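Local coordinates for gentamicin resistance protein (Enterococcus gallinarum, PDB 3TDW) that probably phosphorylates the 2''-hydroxyl of aminoglycosides such as gentamicin, preferring GTP over ATP as phosphate donor, and so confers antibiotic resistance, at residues E55-I60 and G86-G91; V271-E276 and I286-E291. The protein carries 1 engineered substitution. All coordinates share one frame; numbering follows the deposited sequence.

Contact 1 (E55-I60 and G86-G91); sequences ELNKEI and GNPFVG. With MG (magnesium ion), chain E.
Pro88, the first residue of the strand here, lays its ring against three side chains of helix 55-60. The amide of Asn57 crosses the end of the ring at about a right angle, its ND2 coming to 3.4 Å from Pro88 CG, a van der Waals touch without a hydrogen bond. On the same CG rests Leu56 CD2, 3.9 Å away, which also lies 3.6 Å from the carbonyl O of Pro88. Ile60 completes the group, CD1 reaching Pro88 CB. Next, Phe89 points away from the helix at CB, its ring meeting that of Phe46, and offers Leu56 CD2 its CA. Val90 again faces the helix: its CG2 and Leu56 CD1 meet tip to tip at 3.9 Å, while Ile60 slides past it in the opposite direction, CD1 4.0 Å from Val90 CG1. With CG anti to the backbone N (chi1 178°), Leu56 points its branch at the strand, CD2 to Pro88 and CD1 to Val90. The remaining helix face is charged: Glu55 binds magnesium through OE2 at 2.2 Å, beside three waters and Gln51, Lys58 NZ hydrogen-bonds to Gly220 O and Ala222 O, and Glu59 forms a salt bridge with Arg45, a GDP-binding residue of strand 42-47. Helix 50-66 thus rests an apolar face on the five-stranded sheet, and its Glu59-Arg45 pair is consistent with the kinase pairing of a helix alpha-C glutamate and a basic beta-3 residue.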
ATOM      1  N   GLU A  55      10.734   1.197  -8.132  1.00 12.98           N
ATOM      2  CA  GLU A  55       9.319   0.825  -8.021  1.00 11.41           C
ATOM      3  C   GLU A  55       8.546   1.273  -9.280  1.00 14.78           C
ATOM      4  O   GLU A  55       7.722   0.540  -9.799  1.00 11.75           O
ATOM      5  CB  GLU A  55       8.694   1.389  -6.739  1.00 11.18           C
ATOM      6  CG  GLU A  55       9.343   0.806  -5.470  1.00 14.03           C
ATOM      7  CD  GLU A  55       8.786   1.355  -4.154  1.00 15.62           C
ATOM      8  OE1 GLU A  55       7.743   2.057  -4.139  1.00 15.97           O
ATOM      9  OE2 GLU A  55       9.394   1.070  -3.103  1.00 13.72           O
ATOM     10  N   LEU A  56       8.827   2.469  -9.777  1.00 12.10           N
ATOM     11  CA  LEU A  56       8.162   2.923 -11.006  1.00 13.72           C
ATOM     12  C   LEU A  56       8.489   2.037 -12.223  1.00 13.73           C
ATOM     13  O   LEU A  56       7.621   1.771 -13.067  1.00 13.30           O
ATOM     14  CB  LEU A  56       8.513   4.388 -11.291  1.00 13.78           C
ATOM     15  CG  LEU A  56       7.928   4.972 -12.574  1.00 12.20           C
ATOM     16  CD1 LEU A  56       6.396   4.906 -12.566  1.00 14.71           C
ATOM     17  CD2 LEU A  56       8.404   6.414 -12.764  1.00 14.44           C
ATOM     18  N   ASN A  57       9.741   1.588 -12.348  1.00 14.07           N
ATOM     19  CA  ASN A  57      10.087   0.738 -13.488  1.00 14.81           C
ATOM     20  C   ASN A  57       9.268  -0.553 -13.466  1.00 15.62           C
ATOM     21  O   ASN A  57       8.843  -1.047 -14.507  1.00 18.38           O
ATOM     22  CB  ASN A  57      11.591   0.443 -13.545  1.00 14.88           C
ATOM     23  CG  ASN A  57      12.376   1.529 -14.293  1.00 19.65           C
ATOM     24  OD1 ASN A  57      13.427   1.967 -13.829  1.00 28.44           O
ATOM     25  ND2 ASN A  57      11.866   1.960 -15.450  1.00 21.36           N
ATOM     26  N   LYS A  58       9.020  -1.072 -12.262  1.00 12.61           N
ATOM     27  CA  LYS A  58       8.140  -2.223 -12.079  1.00 12.87           C
ATOM     28  C   LYS A  58       6.709  -1.873 -12.503  1.00 13.45           C
ATOM     29  O   LYS A  58       6.071  -2.625 -13.234  1.00 14.42           O
ATOM     30  CB  LYS A  58       8.165  -2.674 -10.608  1.00 14.98           C
ATOM     31  CG  LYS A  58       7.259  -3.870 -10.266  1.00 17.77           C
ATOM     32  CD  LYS A  58       5.988  -3.436  -9.553  1.00 20.05           C
ATOM     33  CE  LYS A  58       6.243  -2.533  -8.342  1.00 15.48           C
ATOM     34  NZ  LYS A  58       6.783  -3.195  -7.124  1.00 16.40           N
ATOM     35  N   GLU A  59       6.204  -0.723 -12.061  1.00 13.11           N
ATOM     36  CA  GLU A  59       4.835  -0.338 -12.424  1.00 12.64           C
ATOM     37  C   GLU A  59       4.666  -0.148 -13.924  1.00 12.60           C
ATOM     38  O   GLU A  59       3.615  -0.465 -14.480  1.00 14.32           O
ATOM     39  CB  GLU A  59       4.379   0.929 -11.696  1.00 14.43           C
ATOM     40  CG  GLU A  59       4.336   0.826 -10.170  1.00  9.67           C
ATOM     41  CD  GLU A  59       3.899   2.132  -9.529  1.00 16.30           C
ATOM     42  OE1 GLU A  59       4.770   2.978  -9.219  1.00 23.35           O
ATOM     43  OE2 GLU A  59       2.680   2.319  -9.363  1.00 18.87           O
ATOM     44  N   ILE A  60       5.695   0.382 -14.576  1.00 10.91           N
ATOM     45  CA  ILE A  60       5.638   0.603 -16.017  1.00 14.44           C
ATOM     46  C   ILE A  60       5.400  -0.707 -16.765  1.00 15.70           C
ATOM     47  O   ILE A  60       4.677  -0.741 -17.768  1.00 16.90           O
ATOM     48  CB  ILE A  60       6.918   1.300 -16.507  1.00 11.79           C
ATOM     49  CG1 ILE A  60       6.896   2.764 -16.068  1.00 14.61           C
ATOM     50  CG2 ILE A  60       7.040   1.222 -18.046  1.00 16.93           C
ATOM     51  CD1 ILE A  60       8.200   3.515 -16.319  1.00 16.40           C
ATOM     52  N   GLY A  86      18.837   9.249 -15.787  1.00 25.38           N
ATOM     53  CA  GLY A  86      18.451   8.051 -16.513  1.00 26.77           C
ATOM     54  C   GLY A  86      17.154   7.403 -16.034  1.00 24.84           C
ATOM     55  O   GLY A  86      16.596   6.537 -16.716  1.00 30.14           O
ATOM     56  N   ASN A  87      16.666   7.828 -14.875  1.00 20.01           N
ATOM     57  CA  ASN A  87      15.435   7.277 -14.318  1.00 15.15           C
ATOM     58  C   ASN A  87      14.181   7.840 -14.980  1.00 18.61           C
ATOM     59  O   ASN A  87      14.193   8.956 -15.490  1.00 18.32           O
ATOM     60  CB  ASN A  87      15.352   7.551 -12.820  1.00 21.73           C
ATOM     61  CG  ASN A  87      16.383   6.783 -12.024  1.00 20.06           C
ATOM     62  OD1 ASN A  87      16.781   5.674 -12.386  1.00 22.49           O
ATOM     63  ND2 ASN A  87      16.800   7.363 -10.916  1.00 21.11           N
ATOM     64  N   PRO A  88      13.088   7.070 -14.962  1.00 16.12           N
ATOM     65  CA  PRO A  88      11.864   7.551 -15.614  1.00 15.76           C
ATOM     66  C   PRO A  88      10.980   8.450 -14.741  1.00 14.02           C
ATOM     67  O   PRO A  88      11.162   8.528 -13.530  1.00 15.37           O
ATOM     68  CB  PRO A  88      11.122   6.249 -15.936  1.00 18.96           C
ATOM     69  CG  PRO A  88      11.538   5.326 -14.856  1.00 18.62           C
ATOM     70  CD  PRO A  88      12.985   5.657 -14.560  1.00 19.08           C
ATOM     71  N   PHE A  89      10.054   9.152 -15.391  1.00 12.67           N
ATOM     72  CA  PHE A  89       8.884   9.733 -14.744  1.00 13.66           C
ATOM     73  C   PHE A  89       7.714   9.475 -15.683  1.00 12.47           C
ATOM     74  O   PHE A  89       7.920   9.188 -16.861  1.00 12.40           O
ATOM     75  CB  PHE A  89       9.034  11.226 -14.413  1.00 12.34           C
ATOM     76  CG  PHE A  89       9.158  12.135 -15.614  1.00 14.98           C
ATOM     77  CD1 PHE A  89      10.406  12.519 -16.076  1.00 19.70           C
ATOM     78  CD2 PHE A  89       8.035  12.648 -16.239  1.00 16.16           C
ATOM     79  CE1 PHE A  89      10.541  13.372 -17.161  1.00 19.34           C
ATOM     80  CE2 PHE A  89       8.150  13.507 -17.324  1.00 18.18           C
ATOM     81  CZ  PHE A  89       9.418  13.866 -17.799  1.00 16.70           C
ATOM     82  N   VAL A  90       6.486   9.559 -15.179  1.00 11.05           N
ATOM     83  CA  VAL A  90       5.345   9.216 -16.037  1.00 12.04           C
ATOM     84  C   VAL A  90       4.219  10.226 -15.970  1.00 12.42           C
ATOM     85  O   VAL A  90       4.099  10.957 -14.993  1.00 14.25           O
ATOM     86  CB  VAL A  90       4.764   7.830 -15.665  1.00 13.45           C
ATOM     87  CG1 VAL A  90       5.791   6.732 -15.983  1.00 14.45           C
ATOM     88  CG2 VAL A  90       4.372   7.802 -14.188  1.00 13.74           C
ATOM     89  N   GLY A  91       3.401  10.261 -17.026  1.00 11.05           N
ATOM     90  CA  GLY A  91       2.154  11.005 -17.023  1.00 12.54           C
ATOM     91  C   GLY A  91       0.970  10.093 -17.309  1.00 13.73           C
ATOM     92  O   GLY A  91       1.029   9.239 -18.187  1.00 12.19           O
TER
HETATM   93 MG    MG E 503      10.326  -0.623  -2.074  1.00 16.41          MG
HETATM   94  O   HOH W   1       8.828  -1.951  -2.891  1.00 16.03           O
HETATM   95  O   HOH W   2       8.895  -0.062  -0.444  1.00 15.87           O
HETATM   96  O   HOH W   3      11.158  -2.184  -0.737  1.00 18.25           O

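Contact 2 (V271-E276 and I286-E291); sequences VSYLLE and ISEGLE
Helices 271-276 and 286-291 run nearly antiparallel, at 159° with axes 8.4 Å apart, and Leu274 and Gly289 bring their CA atoms to 4.4 Å. Gly289 has no side chain, and Leu274 lies directly on its bare backbone, CG 3.6 Å from Gly289 C. Its two methyls then part along the partner helix. CD1 crosses Leu290 obliquely, 3.7 Å from CD2, whereas CD2 reaches the other way, one turn back, to the carbonyl O of Ile286 at 3.8 Å and to Ile286 CG2. Val160 and Leu293 continue this apolar layer.

Beside it, Tyr273 holds its CG anti to the backbone N, which carries the ring across to the second helix. The ring edge passes Gly289, CD2 to CA 4.1 Å, and the phenol OH donates a short hydrogen bond of 2.5 Å to Glu288 OE2. That oxygen lies in the plane of the ring, but the OH arrives from above the carboxylate, 57° out of its plane; the two flat groups stand 79° apart. The Glu288 chain is extended and brings its carboxylate to the phenol. Trp285 packs against the same ring. A single short bond donated by the phenol, probably charge-assisted, would tend to stabilise the charged carboxylate and lower its pKa; at the solvent-facing side, where Glu288 is exposed, it ties the polar border of an otherwise greasy, glycine-centred helix pair.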
ATOM      1  N   VAL A 271       6.435  -1.755  13.342  1.00 13.61           N
ATOM      2  CA  VAL A 271       7.790  -1.786  13.874  1.00 15.94           C
ATOM      3  C   VAL A 271       8.803  -1.580  12.742  1.00 17.29           C
ATOM      4  O   VAL A 271       9.842  -0.942  12.938  1.00 17.45           O
ATOM      5  CB  VAL A 271       8.057  -3.052  14.758  1.00 20.49           C
ATOM      6  CG1 VAL A 271       8.295  -4.265  13.898  1.00 18.76           C
ATOM      7  CG2 VAL A 271       9.234  -2.810  15.707  1.00 23.60           C
ATOM      8  N   SER A 272       8.469  -2.053  11.542  1.00 16.82           N
ATOM      9  CA  SER A 272       9.326  -1.829  10.378  1.00 18.20           C
ATOM     10  C   SER A 272       9.447  -0.330  10.079  1.00 16.65           C
ATOM     11  O   SER A 272      10.527   0.164   9.713  1.00 15.98           O
ATOM     12  CB  SER A 272       8.783  -2.574   9.148  1.00 19.44           C
ATOM     13  OG  SER A 272       8.983  -3.973   9.252  0.50 17.79           O
ATOM     14  N   TYR A 273       8.332   0.382  10.246  1.00 14.79           N
ATOM     15  CA  TYR A 273       8.259   1.821  10.021  1.00 16.28           C
ATOM     16  C   TYR A 273       9.144   2.560  11.023  1.00 17.46           C
ATOM     17  O   TYR A 273       9.889   3.476  10.668  1.00 16.61           O
ATOM     18  CB  TYR A 273       6.806   2.277  10.170  1.00 14.89           C
ATOM     19  CG  TYR A 273       6.587   3.764   9.996  1.00 19.38           C
ATOM     20  CD1 TYR A 273       6.571   4.335   8.732  1.00 21.98           C
ATOM     21  CD2 TYR A 273       6.382   4.589  11.083  1.00 17.65           C
ATOM     22  CE1 TYR A 273       6.353   5.694   8.556  1.00 24.11           C
ATOM     23  CE2 TYR A 273       6.174   5.960  10.922  1.00 25.52           C
ATOM     24  CZ  TYR A 273       6.157   6.499   9.652  1.00 26.84           C
ATOM     25  OH  TYR A 273       5.953   7.849   9.475  1.00 31.10           O
ATOM     26  N   LEU A 274       9.051   2.162  12.282  1.00 14.95           N
ATOM     27  CA  LEU A 274       9.868   2.759  13.338  1.00 17.54           C
ATOM     28  C   LEU A 274      11.351   2.512  13.062  1.00 18.34           C
ATOM     29  O   LEU A 274      12.181   3.417  13.181  1.00 17.42           O
ATOM     30  CB  LEU A 274       9.473   2.163  14.693  1.00 19.60           C
ATOM     31  CG  LEU A 274       9.646   2.968  15.991  1.00 28.39           C
ATOM     32  CD1 LEU A 274       9.785   2.030  17.209  1.00 21.59           C
ATOM     33  CD2 LEU A 274      10.780   3.974  15.927  1.00 21.48           C
ATOM     34  N   LEU A 275      11.675   1.285  12.667  1.00 16.54           N
ATOM     35  CA  LEU A 275      13.063   0.900  12.416  1.00 17.90           C
ATOM     36  C   LEU A 275      13.678   1.740  11.300  1.00 23.75           C
ATOM     37  O   LEU A 275      14.841   2.164  11.380  1.00 20.74           O
ATOM     38  CB  LEU A 275      13.138  -0.593  12.079  1.00 17.22           C
ATOM     39  CG  LEU A 275      14.505  -1.136  11.664  1.00 22.54           C
ATOM     40  CD1 LEU A 275      15.512  -1.011  12.811  1.00 22.43           C
ATOM     41  CD2 LEU A 275      14.374  -2.579  11.214  1.00 27.21           C
ATOM     42  N   GLU A 276      12.888   1.982  10.256  1.00 17.19           N
ATOM     43  CA  GLU A 276      13.347   2.785   9.136  1.00 16.36           C
ATOM     44  C   GLU A 276      13.580   4.225   9.573  1.00 23.33           C
ATOM     45  O   GLU A 276      14.584   4.824   9.207  1.00 19.08           O
ATOM     46  CB  GLU A 276      12.361   2.726   7.967  1.00 17.87           C
ATOM     47  CG  GLU A 276      12.812   3.569   6.760  1.00 20.73           C
ATOM     48  CD  GLU A 276      12.015   3.291   5.494  1.00 30.19           C
ATOM     49  OE1 GLU A 276      11.094   2.444   5.526  1.00 30.83           O
ATOM     50  OE2 GLU A 276      12.326   3.922   4.460  1.00 28.70           O
ATOM     51  N   ILE A 286      10.676   8.944  14.224  1.00 16.02           N
ATOM     52  CA  ILE A 286      10.847   8.044  15.364  1.00 21.32           C
ATOM     53  C   ILE A 286       9.738   8.266  16.385  1.00 18.85           C
ATOM     54  O   ILE A 286       9.168   7.311  16.913  1.00 18.83           O
ATOM     55  CB  ILE A 286      12.238   8.213  16.026  1.00 19.26           C
ATOM     56  CG1 ILE A 286      13.337   7.676  15.113  1.00 18.08           C
ATOM     57  CG2 ILE A 286      12.305   7.479  17.358  1.00 17.82           C
ATOM     58  CD1 ILE A 286      14.724   8.259  15.399  1.00 24.95           C
ATOM     59  N   SER A 287       9.417   9.527  16.661  1.00 20.73           N
ATOM     60  CA  SER A 287       8.356   9.822  17.621  1.00 24.21           C
ATOM     61  C   SER A 287       7.036   9.252  17.143  1.00 23.29           C
ATOM     62  O   SER A 287       6.270   8.701  17.929  1.00 24.61           O
ATOM     63  CB  SER A 287       8.222  11.328  17.860  1.00 27.07           C
ATOM     64  OG  SER A 287       9.366  11.832  18.525  1.00 34.07           O
ATOM     65  N   GLU A 288       6.766   9.399  15.849  1.00 19.13           N
ATOM     66  CA  GLU A 288       5.549   8.859  15.273  1.00 24.81           C
ATOM     67  C   GLU A 288       5.539   7.335  15.394  1.00 21.71           C
ATOM     68  O   GLU A 288       4.520   6.740  15.760  1.00 21.02           O
ATOM     69  CB  GLU A 288       5.409   9.273  13.805  1.00 25.19           C
ATOM     70  CG  GLU A 288       4.100   8.835  13.174  1.00 28.58           C
ATOM     71  CD  GLU A 288       4.059   9.063  11.672  0.28 31.10           C
ATOM     72  OE1 GLU A 288       3.017   8.755  11.051  0.48 35.23           O
ATOM     73  OE2 GLU A 288       5.066   9.546  11.112  0.46 30.50           O
ATOM     74  N   GLY A 289       6.667   6.706  15.079  1.00 18.87           N
ATOM     75  CA  GLY A 289       6.749   5.255  15.139  1.00 17.82           C
ATOM     76  C   GLY A 289       6.504   4.719  16.544  1.00 18.42           C
ATOM     77  O   GLY A 289       5.833   3.694  16.734  1.00 16.60           O
ATOM     78  N   LEU A 290       7.044   5.411  17.538  1.00 16.62           N
ATOM     79  CA  LEU A 290       6.834   4.985  18.918  1.00 20.47           C
ATOM     80  C   LEU A 290       5.363   5.114  19.311  1.00 18.48           C
ATOM     81  O   LEU A 290       4.811   4.242  19.993  1.00 17.49           O
ATOM     82  CB  LEU A 290       7.741   5.771  19.866  1.00 14.37           C
ATOM     83  CG  LEU A 290       9.221   5.385  19.738  1.00 19.43           C
ATOM     84  CD1 LEU A 290      10.112   6.429  20.389  1.00 25.75           C
ATOM     85  CD2 LEU A 290       9.467   4.010  20.354  1.00 20.98           C
ATOM     86  N   GLU A 291       4.712   6.188  18.878  1.00 20.27           N
ATOM     87  CA  GLU A 291       3.290   6.330  19.175  1.00 21.89           C
ATOM     88  C   GLU A 291       2.487   5.198  18.526  1.00 24.00           C
ATOM     89  O   GLU A 291       1.587   4.617  19.142  1.00 20.11           O
ATOM     90  CB  GLU A 291       2.754   7.696  18.734  1.00 24.28           C
ATOM     91  CG  GLU A 291       1.285   7.913  19.089  1.00 26.40           C
ATOM     92  CD  GLU A 291       0.763   9.278  18.673  0.69 36.79           C
ATOM     93  OE1 GLU A 291       1.573  10.140  18.279  0.79 31.82           O
ATOM     94  OE2 GLU A 291      -0.466   9.486  18.740  0.75 40.18           O
TER

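Contact 1 comes first along the chain and closes before contact 2 opens; their centres are 28 Å apart, though the nearest atoms approach to about 9 Å without touching. They share no helix, strand or sheet. Contact 1 joins helix 50-66 to strand 88-93 in the five-stranded antiparallel sheet, whereas contact 2 pairs helices 255-279 and 283-299 in the mainly helical C-terminal part. Bound GDP lies nearer contact 1: about 8 Å from the side chain of Leu56, against about 11 Å from that of Tyr273. Tyr273 nevertheless touches Phe31, between the GDP-binding residues Gly30 and Arg32, which places contact 2 against the nucleotide loop of this kinase-like design.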